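Local coordinates for protein sulfite reductase [ferredoxin] (Mycobacterium tuberculosis, PDB 1ZJ8) that reduces sulfite to sulfide with six electrons from reduced ferredoxin, using a siroheme and a [4Fe-4S] cluster, at residues G113-A118 against R383-P388; S182-E187 against V393-P398; G256-N261 against R480-D485; T260-A265 against A516-K521. All coordinates share one frame; numbering follows the deposited sequence.

Contact 1. Residues G113-A118 against R383-P388; sequences GGALSA and RIRFTP
Leu116 and Ile384 hold the backbones together through a reciprocal pair of hydrogen bonds, the mark of an antiparallel hydrogen-bonded pair. Leu116 N gives to Ile384 O over 3.0 Å, and Ile384 N returns the bond to Leu116 O over 3.2 Å with an almost straight N-H...O angle of 171°. A third bond runs from Phe386 N to Gly114 O at 3.1 Å; here the donor sits to one side of the carbonyl, tilted out of its plane, and the same oxygen also receives a CA-H...O contact from Arg385 CA at 3.3 Å. Gly114 itself turns at positive phi into the strand. Between these rungs Ala115 and Arg385 form the non-hydrogen-bonded pair. The Arg385 chain bends at chi2 (92°) and lays its CG beside Ala115 CA, while its NH1 makes weak hydrogen bonds to Pro183 O and Ala185 O. On the face that carries Leu116 and Ile384 the contact is apolar: Leu116 CD1 comes obliquely against the Phe386 ring, 3.4 Å from CE2, and Leu116 CB meets Ile384 CG2 at 4.2 Å. Leu121 of helix 118-131 touches Leu116, Ile384 and Phe386 and packs on this side, together with helix 366-379. The short strand 115-116, from the first ferredoxin-like half domain, thus becomes an outermost strand of a five-stranded antiparallel sheet whose strand 384-386 belongs to the second, so that one sheet draws strands from both ferredoxin-like half domains of this reductase family.

Contact 2. Residues S182-E187 against V393-P398; sequences SPLAGE and VILDIP
Glu187 meets Leu395 with its aliphatic stem, CG lying 4.4 Å from Leu395 CD1, while its carboxylate is carried toward another acid: Glu187 OE2 and Asp396 OD1 are 4.9 Å apart. Arg383 reconciles the two, its guanidinium making a salt bridge to each, which probably offsets their mutual repulsion; Glu187 OE1 is further bound by Asn350 N. The rest is mostly apolar side-chain packing. Pro183 CB rests on Val393 CG1 at 3.9 Å, and Leu184 crosses Val393 at about a right angle, its CD1 4.2 Å from CG2. Leu395, whose chi1 of -45° sets CG anti to the carbonyl carbon, spreads its two methyls over the loop, CD1 going to Glu187 and CD2 to Leu184 CG and the carbonyl oxygen of Pro183. The loop is shaped from within: Ser182 OG accepts from Leu184 N at 2.9 Å, an ST turn, and is also hydrogen-bonded to Asp228, while Ala185 N bonds to Ser182 O. On the strand, a G1 beta bulge sets Asp396 and Ile397 together opposite Asn353, with Asp396 at positive phi. The loop 182-187, between strand 176-181 and helix 196-206, therefore covers the Val393 and Leu395 side of strand 392-397, whereas Ile394 turns to the other side, against helix 366-379, and strand 384-386 and strand 353-357 flank it within the sheet.

Contact 3. Residues G256-N261 against R480-D485; sequences GGLSTN and RIQIAD. With SRM (siroheme), chain E.
A chi1 of -39° turns the Leu258 side chain toward the loop 480-485, and a bend at chi2 (86°) brings the Gln482 amide back alongside it, the two side chains lying antiparallel. These loops, one from each of the two nitrite/sulfite reductase 4Fe-4S domains, form part of the siroheme pocket. Leu258 reaches across to loop 480-485: CD1 lies against Arg480 CG, CD2 is 4.0 Å from Ile483 CG2, and CB is 3.7 Å from Gln482 OE1. That oxygen is hydrogen-bonded to Ser477 OG, a residue of the iron-sulfur cluster pocket, which helps to fix the amide. Arg480, bent at chi2 and chi3, leads its guanidinium away from Leu258 to the cofactor, where NH1 makes a weak 3.1 Å bond to siroheme O4C; Pro388 O holds NH2, Asp140 O also binds NH1, and Tyr389 adds a cation-pi contact. Ser259 OG gives a weak bond to another siroheme carboxylate, at O2D. The main chain also holds the cofactor: Leu258 N donates to siroheme O2C at 2.8 Å with an N-H...O angle of 154°.

Contact 4. Residues T260-A265 against A516-K521; sequences TNPMLA and AGFGRK
The Phe518 ring takes Pro262 on one face and the Met263 backbone at its rim. Pro262 CB stands 3.8 Å from the ring centroid and only 14° off the normal, a clear CH-pi contact, and it is displaced toward the CZ side of the ring. Met263 C lies in the ring plane at the edge, Leu264 N is near that plane, and Met263 N approaches CZ obliquely at 3.6 Å. The CZ end of the ring thus lies against the main chain of 262-264, while the Met263 side chain turns the other way, onto Lys303 and Lys307 of helix 302-309. Leu264 runs alongside the ring, pointing back toward the segment that Phe518 comes from, with CG 3.8 Å from Phe518 CZ and CD2 near CZ and CE1. Its other methyl continues to Ala516, where Leu264 CD1 is 3.9 Å from Ala516 CB and also lies against the carbonyl oxygen of Ala516. The two runs point in nearly opposite directions without backbone-to-backbone pairing, Pro262 and Phe518 having CA atoms 8.0 Å apart; side chains meet each other and the opposing main chain. Leu258, Gln482 and Ile483 also touch Phe518, which ties this surface contact to the loops beneath. Segment 260-265 belongs to the connection between strands 249-254 and 266-272 of the six-stranded mixed sheet, and 516-521 leads into strand 520-528, an outermost strand of the five-stranded mixed sheet, where Arg520 pairs with Leu508 of strand 500-508.

Overall arrangement
The contacts form two groups, contacts 1 and 2 against contacts 3 and 4. Contacts 1 and 2, with centres 9 Å apart, share the five-stranded antiparallel sheet in which strands 384-386 and 392-397 are neighbours. Contacts 3 and 4 have centres 5 Å apart, both begin from the loop 256-265, and join the loops of the two mixed sheets. The groups are separated by 25 to 31 Å between centres, yet Pro388 of contact 1 reaches Arg480 of contact 3. Along the chain all the first segments (113-265) precede all the second (383-521), in the same order. Each contact therefore joins the earlier part of the chain to the later one; contact 3 contributes to the siroheme pocket, and the others join sheets and loops around it.

Contact 1. Residues G113-A118 against R383-P388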
# COMPACT_ATOMS: atom_id res chain seq x y z
N GLY A 113 5.38 -0.05 10.06
CA GLY A 113 4.36 -0.43 11.04
C GLY A 113 3.27 0.61 11.31
O GLY A 113 2.49 0.44 12.26
N GLY A 114 3.24 1.67 10.49
CA GLY A 114 2.27 2.77 10.63
C GLY A 114 2.42 3.67 11.85
O GLY A 114 1.68 4.62 12.00
N ALA A 115 3.41 3.41 12.70
CA ALA A 115 3.37 3.86 14.09
C ALA A 115 4.01 5.22 14.30
O ALA A 115 5.16 5.39 13.96
CB ALA A 115 4.05 2.83 14.97
N LEU A 116 3.27 6.17 14.89
CA LEU A 116 3.74 7.54 15.12
C LEU A 116 3.34 8.06 16.50
O LEU A 116 2.36 7.60 17.07
CB LEU A 116 3.14 8.50 14.10
CG LEU A 116 3.23 8.15 12.61
CD1 LEU A 116 2.37 9.09 11.78
CD2 LEU A 116 4.70 8.17 12.13
N SER A 117 4.11 9.02 17.01
CA SER A 117 3.76 9.71 18.25
C SER A 117 2.84 10.86 17.91
O SER A 117 2.62 11.16 16.74
CB SER A 117 5.01 10.23 18.97
OG SER A 117 5.65 11.28 18.25
N ALA A 118 2.30 11.52 18.92
CA ALA A 118 1.48 12.69 18.67
C ALA A 118 2.35 13.80 18.10
O ALA A 118 1.94 14.49 17.17
CB ALA A 118 0.82 13.14 19.96
N ARG A 383 -0.03 7.68 20.87
CA ARG A 383 0.13 6.69 19.78
C ARG A 383 -1.03 6.64 18.80
O ARG A 383 -2.18 6.42 19.19
CB ARG A 383 0.25 5.26 20.30
CG ARG A 383 1.35 4.97 21.28
CD ARG A 383 0.81 4.00 22.32
NE ARG A 383 1.29 2.62 22.20
CZ ARG A 383 0.72 1.57 22.82
NH1 ARG A 383 -0.37 1.71 23.55
NH2 ARG A 383 1.25 0.37 22.68
N ILE A 384 -0.69 6.75 17.52
CA ILE A 384 -1.62 6.64 16.40
C ILE A 384 -0.92 5.79 15.34
O ILE A 384 0.31 5.78 15.24
CB ILE A 384 -1.99 8.04 15.85
CG1 ILE A 384 -2.80 7.94 14.55
CG2 ILE A 384 -0.75 8.89 15.56
CD1 ILE A 384 -3.44 9.27 14.11
N ARG A 385 -1.72 5.06 14.56
CA ARG A 385 -1.22 4.21 13.50
C ARG A 385 -1.96 4.47 12.19
O ARG A 385 -3.19 4.60 12.19
CB ARG A 385 -1.43 2.73 13.87
CG ARG A 385 -0.34 2.11 14.76
CD ARG A 385 -0.68 2.22 16.23
NE ARG A 385 0.49 2.00 17.09
CZ ARG A 385 0.90 0.81 17.54
NH1 ARG A 385 0.26 -0.31 17.24
NH2 ARG A 385 1.95 0.76 18.33
N PHE A 386 -1.23 4.51 11.07
CA PHE A 386 -1.88 4.45 9.77
C PHE A 386 -2.13 2.98 9.39
O PHE A 386 -1.43 2.11 9.86
CB PHE A 386 -1.02 5.13 8.68
CG PHE A 386 -0.76 6.62 8.91
CD1 PHE A 386 -1.77 7.47 9.37
CD2 PHE A 386 0.49 7.16 8.61
CE1 PHE A 386 -1.52 8.84 9.58
CE2 PHE A 386 0.74 8.52 8.81
CZ PHE A 386 -0.28 9.36 9.29
N THR A 387 -3.10 2.74 8.49
CA THR A 387 -3.65 1.40 8.19
C THR A 387 -3.27 0.96 6.78
O THR A 387 -3.14 1.78 5.89
CB THR A 387 -5.21 1.42 8.32
OG1 THR A 387 -5.55 1.85 9.64
CG2 THR A 387 -5.89 0.06 8.08
N PRO A 388 -3.05 -0.34 6.56
CA PRO A 388 -2.93 -0.76 5.16
C PRO A 388 -4.21 -0.68 4.32
O PRO A 388 -4.23 -1.18 3.21
CB PRO A 388 -2.41 -2.20 5.26
CG PRO A 388 -1.91 -2.34 6.70
CD PRO A 388 -2.77 -1.44 7.51

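Contact 2. Residues S182-E187 against V393-P398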
# COMPACT_ATOMS: atom_id res chain seq x y z
N SER A 182 0.64 -4.61 12.04
CA SER A 182 -0.69 -4.48 12.63
C SER A 182 -0.83 -3.11 13.27
O SER A 182 -0.03 -2.73 14.15
CB SER A 182 -0.95 -5.52 13.71
OG SER A 182 -2.06 -5.15 14.51
N PRO A 183 -1.86 -2.36 12.85
CA PRO A 183 -2.24 -1.12 13.51
C PRO A 183 -2.54 -1.27 14.98
O PRO A 183 -2.69 -0.26 15.65
CB PRO A 183 -3.56 -0.75 12.80
CG PRO A 183 -3.48 -1.36 11.50
CD PRO A 183 -2.71 -2.63 11.68
N LEU A 184 -2.69 -2.50 15.47
CA LEU A 184 -2.90 -2.75 16.91
C LEU A 184 -1.83 -3.65 17.49
O LEU A 184 -2.07 -4.40 18.44
CB LEU A 184 -4.28 -3.35 17.16
CG LEU A 184 -5.30 -2.25 17.42
CD1 LEU A 184 -5.94 -1.79 16.10
CD2 LEU A 184 -6.33 -2.72 18.40
N ALA A 185 -0.63 -3.57 16.93
CA ALA A 185 0.48 -4.37 17.41
C ALA A 185 0.74 -4.04 18.89
O ALA A 185 0.94 -2.88 19.25
CB ALA A 185 1.69 -4.11 16.57
N GLY A 186 0.69 -5.07 19.75
CA GLY A 186 0.91 -4.90 21.18
C GLY A 186 -0.30 -4.55 22.03
O GLY A 186 -0.19 -4.46 23.26
N GLU A 187 -1.45 -4.33 21.40
CA GLU A 187 -2.67 -4.03 22.16
C GLU A 187 -3.91 -4.84 21.78
O GLU A 187 -4.90 -4.85 22.54
CB GLU A 187 -2.98 -2.54 22.10
CG GLU A 187 -1.83 -1.63 22.61
CD GLU A 187 -1.51 -1.80 24.10
OE1 GLU A 187 -2.31 -2.46 24.81
OE2 GLU A 187 -0.47 -1.24 24.56
N VAL A 393 -5.90 4.79 13.07
CA VAL A 393 -6.40 4.45 14.39
C VAL A 393 -5.55 5.04 15.50
O VAL A 393 -4.33 5.01 15.44
CB VAL A 393 -6.65 2.91 14.53
CG1 VAL A 393 -6.06 2.15 13.36
CG2 VAL A 393 -6.16 2.37 15.87
N ILE A 394 -6.24 5.59 16.51
CA ILE A 394 -5.64 6.18 17.72
C ILE A 394 -5.73 5.22 18.90
O ILE A 394 -6.82 4.76 19.20
CB ILE A 394 -6.42 7.44 18.18
CG1 ILE A 394 -6.89 8.32 17.02
CG2 ILE A 394 -5.58 8.27 19.16
CD1 ILE A 394 -5.78 9.03 16.31
N LEU A 395 -4.63 4.97 19.60
CA LEU A 395 -4.67 4.09 20.77
C LEU A 395 -4.77 4.84 22.11
O LEU A 395 -4.65 6.06 22.17
CB LEU A 395 -3.42 3.21 20.77
CG LEU A 395 -3.01 2.57 19.46
CD1 LEU A 395 -1.81 1.71 19.70
CD2 LEU A 395 -4.14 1.75 18.91
N ASP A 396 -4.98 4.07 23.19
CA ASP A 396 -4.92 4.58 24.56
C ASP A 396 -5.95 5.67 24.84
O ASP A 396 -5.63 6.66 25.49
CB ASP A 396 -3.53 5.11 24.88
CG ASP A 396 -2.42 4.24 24.31
OD1 ASP A 396 -2.70 3.10 23.87
OD2 ASP A 396 -1.26 4.71 24.29
N ILE A 397 -7.17 5.48 24.33
CA ILE A 397 -8.30 6.36 24.65
C ILE A 397 -9.03 5.75 25.86
O ILE A 397 -9.65 4.67 25.74
CB ILE A 397 -9.32 6.51 23.44
CG1 ILE A 397 -8.62 6.88 22.13
CG2 ILE A 397 -10.39 7.55 23.73
CD1 ILE A 397 -7.64 8.04 22.23
N PRO A 398 -8.98 6.43 27.02
CA PRO A 398 -9.79 5.97 28.14
C PRO A 398 -11.29 6.22 27.95
O PRO A 398 -11.68 7.14 27.22
CB PRO A 398 -9.25 6.77 29.33
CG PRO A 398 -8.68 8.00 28.74
CD PRO A 398 -8.19 7.63 27.36

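Contact 3. Residues G256-N261 against R480-D485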
# COMPACT_ATOMS: atom_id res chain seq x y z
N GLY A 256 4.65 -12.65 -3.58
CA GLY A 256 3.38 -11.95 -3.84
C GLY A 256 3.50 -10.68 -4.64
O GLY A 256 4.58 -10.10 -4.72
N GLY A 257 2.39 -10.25 -5.23
CA GLY A 257 2.35 -9.03 -6.04
C GLY A 257 1.12 -8.98 -6.93
O GLY A 257 0.59 -10.04 -7.30
N LEU A 258 0.65 -7.78 -7.25
CA LEU A 258 -0.47 -7.61 -8.19
C LEU A 258 -0.16 -6.51 -9.16
O LEU A 258 -0.28 -5.34 -8.82
CB LEU A 258 -1.75 -7.11 -7.51
CG LEU A 258 -2.27 -7.54 -6.16
CD1 LEU A 258 -3.03 -6.37 -5.60
CD2 LEU A 258 -3.18 -8.75 -6.28
N SER A 259 0.19 -6.81 -10.39
CA SER A 259 0.22 -5.70 -11.32
C SER A 259 -0.60 -6.13 -12.50
O SER A 259 -1.74 -6.61 -12.35
CB SER A 259 1.67 -5.30 -11.67
OG SER A 259 1.69 -4.14 -12.51
N THR A 260 0.04 -6.02 -13.70
CA THR A 260 -0.54 -6.61 -14.87
C THR A 260 -0.62 -8.11 -14.69
O THR A 260 -1.48 -8.74 -15.26
CB THR A 260 0.31 -6.34 -16.11
OG1 THR A 260 1.55 -7.04 -15.97
CG2 THR A 260 0.57 -4.82 -16.30
N ASN A 261 0.28 -8.69 -13.89
CA ASN A 261 0.33 -10.16 -13.72
C ASN A 261 0.25 -10.61 -12.26
O ASN A 261 1.28 -10.86 -11.63
CB ASN A 261 1.57 -10.72 -14.41
CG ASN A 261 1.33 -12.09 -15.01
OD1 ASN A 261 0.79 -12.98 -14.35
ND2 ASN A 261 1.70 -12.27 -16.27
N ARG A 480 -5.16 -2.08 -5.40
CA ARG A 480 -5.55 -3.48 -5.33
C ARG A 480 -6.84 -3.83 -6.09
O ARG A 480 -7.87 -4.13 -5.50
CB ARG A 480 -5.61 -3.92 -3.85
CG ARG A 480 -4.23 -4.38 -3.27
CD ARG A 480 -3.61 -3.49 -2.20
NE ARG A 480 -4.22 -3.72 -0.90
CZ ARG A 480 -3.81 -3.18 0.24
NH1 ARG A 480 -2.76 -2.36 0.30
NH2 ARG A 480 -4.47 -3.46 1.35
N ILE A 481 -6.75 -3.82 -7.42
CA ILE A 481 -7.87 -4.12 -8.34
C ILE A 481 -8.47 -5.53 -8.18
O ILE A 481 -9.70 -5.72 -8.13
CB ILE A 481 -7.39 -4.07 -9.82
CG1 ILE A 481 -6.81 -2.70 -10.18
CG2 ILE A 481 -8.55 -4.40 -10.78
CD1 ILE A 481 -5.98 -2.70 -11.42
N GLN A 482 -7.58 -6.51 -8.13
CA GLN A 482 -7.98 -7.89 -8.36
C GLN A 482 -8.48 -8.53 -7.10
O GLN A 482 -8.86 -9.70 -7.12
CB GLN A 482 -6.81 -8.72 -8.94
CG GLN A 482 -6.19 -8.19 -10.24
CD GLN A 482 -5.11 -7.16 -9.98
OE1 GLN A 482 -5.10 -6.51 -8.94
NE2 GLN A 482 -4.19 -7.01 -10.93
N ILE A 483 -8.48 -7.79 -6.00
CA ILE A 483 -8.89 -8.38 -4.73
C ILE A 483 -10.00 -7.56 -4.09
O ILE A 483 -10.08 -7.46 -2.87
CB ILE A 483 -7.68 -8.56 -3.79
CG1 ILE A 483 -7.01 -7.22 -3.47
CG2 ILE A 483 -6.66 -9.50 -4.42
CD1 ILE A 483 -5.77 -7.35 -2.65
N ALA A 484 -10.87 -6.99 -4.92
CA ALA A 484 -12.01 -6.21 -4.46
C ALA A 484 -13.22 -6.95 -4.92
O ALA A 484 -13.15 -7.64 -5.91
CB ALA A 484 -12.00 -4.84 -5.08
N ASP A 485 -14.32 -6.80 -4.20
CA ASP A 485 -15.59 -7.29 -4.71
C ASP A 485 -15.88 -6.57 -6.02
O ASP A 485 -16.23 -7.21 -7.00
CB ASP A 485 -16.70 -7.11 -3.67
CG ASP A 485 -16.53 -8.03 -2.46
OD1 ASP A 485 -15.88 -9.11 -2.58
OD2 ASP A 485 -17.02 -7.64 -1.37
FE SRM E . 2.39 2.02 -6.13
CHA SRM E . 4.02 3.15 -8.91
CHB SRM E . 0.92 5.01 -5.80
CHC SRM E . 0.88 0.95 -3.45
CHD SRM E . 2.02 -1.09 -7.60
NA SRM E . 2.61 3.79 -7.03
C1A SRM E . 3.41 4.10 -8.07
C2A SRM E . 3.60 5.58 -8.26
CMA SRM E . 4.88 6.01 -7.62
CDA SRM E . 3.46 6.00 -9.70
CEA SRM E . 4.68 6.32 -10.50
O3A SRM E . 5.52 5.43 -10.69
O4A SRM E . 4.86 7.46 -10.96
C3A SRM E . 2.42 6.10 -7.52
CAA SRM E . 2.68 7.34 -6.74
CBA SRM E . 2.33 8.44 -7.72
CCA SRM E . 1.80 9.64 -7.01
O1A SRM E . 1.01 9.47 -6.05
O2A SRM E . 2.17 10.77 -7.39
C4A SRM E . 1.96 4.92 -6.72
NB SRM E . 1.25 2.89 -4.79
C1B SRM E . 0.75 4.13 -4.73
C2B SRM E . 0.03 4.46 -3.45
CMB SRM E . 0.28 5.86 -2.95
CDB SRM E . -1.43 4.32 -3.71
CEB SRM E . -2.37 4.61 -2.60
O3B SRM E . -3.15 5.59 -2.62
O4B SRM E . -2.35 3.84 -1.63
C3B SRM E . 0.55 3.35 -2.58
CAB SRM E . 1.85 3.74 -1.92
CBB SRM E . 2.09 2.97 -0.65
CCB SRM E . 3.49 3.21 -0.16
O1B SRM E . 3.70 3.98 0.78
O2B SRM E . 4.45 2.63 -0.65
C4B SRM E . 0.92 2.33 -3.63
NC SRM E . 1.52 0.35 -5.69
C1C SRM E . 1.09 0.01 -4.45
C2C SRM E . 0.54 -1.26 -4.38
CDC SRM E . -0.26 -1.89 -3.29
CEC SRM E . 0.39 -2.60 -2.17
O3C SRM E . 1.63 -2.52 -2.02
O4C SRM E . -0.36 -3.26 -1.44
C3C SRM E . 0.84 -1.79 -5.60
CAC SRM E . 0.41 -3.19 -5.91
CBC SRM E . 1.08 -4.36 -5.22
CCC SRM E . 2.40 -4.64 -5.91
O1C SRM E . 3.37 -3.84 -5.79
O2C SRM E . 2.46 -5.68 -6.62
C4C SRM E . 1.48 -0.83 -6.34
ND SRM E . 3.21 1.11 -7.74
C1D SRM E . 2.76 -0.06 -8.22
C2D SRM E . 3.13 -0.18 -9.57
CAD SRM E . 3.37 -1.52 -10.24
CBD SRM E . 4.76 -2.08 -10.24
CCD SRM E . 5.09 -3.45 -10.76
O1D SRM E . 5.51 -4.28 -9.92
O2D SRM E . 4.95 -3.75 -11.98
C3D SRM E . 3.83 0.98 -9.89
CDD SRM E . 4.79 1.12 -11.03
CED SRM E . 6.20 0.56 -11.01
O3D SRM E . 6.71 0.16 -9.96
O4D SRM E . 6.87 0.48 -12.04
C4D SRM E . 3.87 1.76 -8.75

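Contact 4. Residues T260-A265 against A516-K521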
# COMPACT_ATOMS: atom_id res chain seq x y z
N THR A 260 0.04 -6.02 -13.70
CA THR A 260 -0.54 -6.61 -14.87
C THR A 260 -0.62 -8.11 -14.69
O THR A 260 -1.48 -8.74 -15.26
CB THR A 260 0.31 -6.34 -16.11
OG1 THR A 260 1.55 -7.04 -15.97
CG2 THR A 260 0.57 -4.82 -16.30
N ASN A 261 0.28 -8.69 -13.89
CA ASN A 261 0.33 -10.16 -13.72
C ASN A 261 0.25 -10.61 -12.26
O ASN A 261 1.28 -10.86 -11.63
CB ASN A 261 1.57 -10.72 -14.41
CG ASN A 261 1.33 -12.09 -15.01
OD1 ASN A 261 0.79 -12.98 -14.35
ND2 ASN A 261 1.70 -12.27 -16.27
N PRO A 262 -0.97 -10.76 -11.71
CA PRO A 262 -1.15 -10.98 -10.28
C PRO A 262 -0.79 -12.39 -9.84
O PRO A 262 -1.00 -13.33 -10.59
CB PRO A 262 -2.66 -10.76 -10.08
CG PRO A 262 -3.26 -11.19 -11.36
CD PRO A 262 -2.27 -10.77 -12.42
N MET A 263 -0.29 -12.52 -8.62
CA MET A 263 0.10 -13.82 -8.05
C MET A 263 0.07 -13.79 -6.52
O MET A 263 0.67 -12.91 -5.88
CB MET A 263 1.51 -14.19 -8.49
CG MET A 263 1.71 -14.48 -9.96
SD MET A 263 3.43 -14.96 -10.35
CE MET A 263 3.64 -16.35 -9.18
N LEU A 264 -0.62 -14.77 -5.92
CA LEU A 264 -0.65 -14.92 -4.47
C LEU A 264 0.68 -15.45 -3.91
O LEU A 264 1.21 -16.47 -4.37
CB LEU A 264 -1.78 -15.87 -4.05
CG LEU A 264 -3.21 -15.44 -4.33
CD1 LEU A 264 -4.17 -16.57 -3.98
CD2 LEU A 264 -3.55 -14.17 -3.56
N ALA A 265 1.20 -14.77 -2.90
CA ALA A 265 2.33 -15.30 -2.15
C ALA A 265 1.93 -16.61 -1.47
O ALA A 265 0.77 -16.82 -1.13
CB ALA A 265 2.84 -14.27 -1.11
N ALA A 516 -8.45 -17.22 -0.98
CA ALA A 516 -8.04 -16.00 -1.66
C ALA A 516 -7.95 -16.29 -3.15
O ALA A 516 -7.35 -17.28 -3.58
CB ALA A 516 -6.70 -15.52 -1.15
N GLY A 517 -8.58 -15.43 -3.94
CA GLY A 517 -8.55 -15.55 -5.39
C GLY A 517 -8.82 -14.19 -5.98
O GLY A 517 -9.37 -13.31 -5.32
N PHE A 518 -8.44 -14.03 -7.24
CA PHE A 518 -8.63 -12.75 -7.91
C PHE A 518 -10.03 -12.65 -8.50
O PHE A 518 -10.77 -13.63 -8.56
CB PHE A 518 -7.55 -12.54 -8.96
CG PHE A 518 -6.18 -12.69 -8.39
CD1 PHE A 518 -5.71 -11.78 -7.45
CD2 PHE A 518 -5.38 -13.77 -8.75
CE1 PHE A 518 -4.45 -11.91 -6.90
CE2 PHE A 518 -4.12 -13.93 -8.20
CZ PHE A 518 -3.64 -13.00 -7.27
N GLY A 519 -10.40 -11.43 -8.89
CA GLY A 519 -11.73 -11.16 -9.44
C GLY A 519 -11.77 -11.54 -10.90
O GLY A 519 -10.72 -11.60 -11.55
N ARG A 520 -12.97 -11.81 -11.42
CA ARG A 520 -13.13 -12.16 -12.83
C ARG A 520 -13.40 -10.91 -13.66
O ARG A 520 -14.04 -9.95 -13.21
CB ARG A 520 -14.17 -13.26 -13.05
CG ARG A 520 -15.41 -13.22 -12.18
CD ARG A 520 -16.51 -14.20 -12.65
NE ARG A 520 -17.06 -13.85 -13.97
CZ ARG A 520 -18.30 -14.12 -14.40
NH1 ARG A 520 -19.19 -14.75 -13.64
NH2 ARG A 520 -18.66 -13.74 -15.62
N LYS A 521 -12.88 -10.93 -14.88
CA LYS A 521 -12.90 -9.80 -15.79
C LYS A 521 -14.09 -10.05 -16.70
O LYS A 521 -14.44 -11.20 -16.93
CB LYS A 521 -11.59 -9.76 -16.59
CG LYS A 521 -10.35 -10.17 -15.76
CD LYS A 521 -9.09 -10.36 -16.60
CE LYS A 521 -8.54 -9.04 -17.12
NZ LYS A 521 -7.06 -8.98 -17.02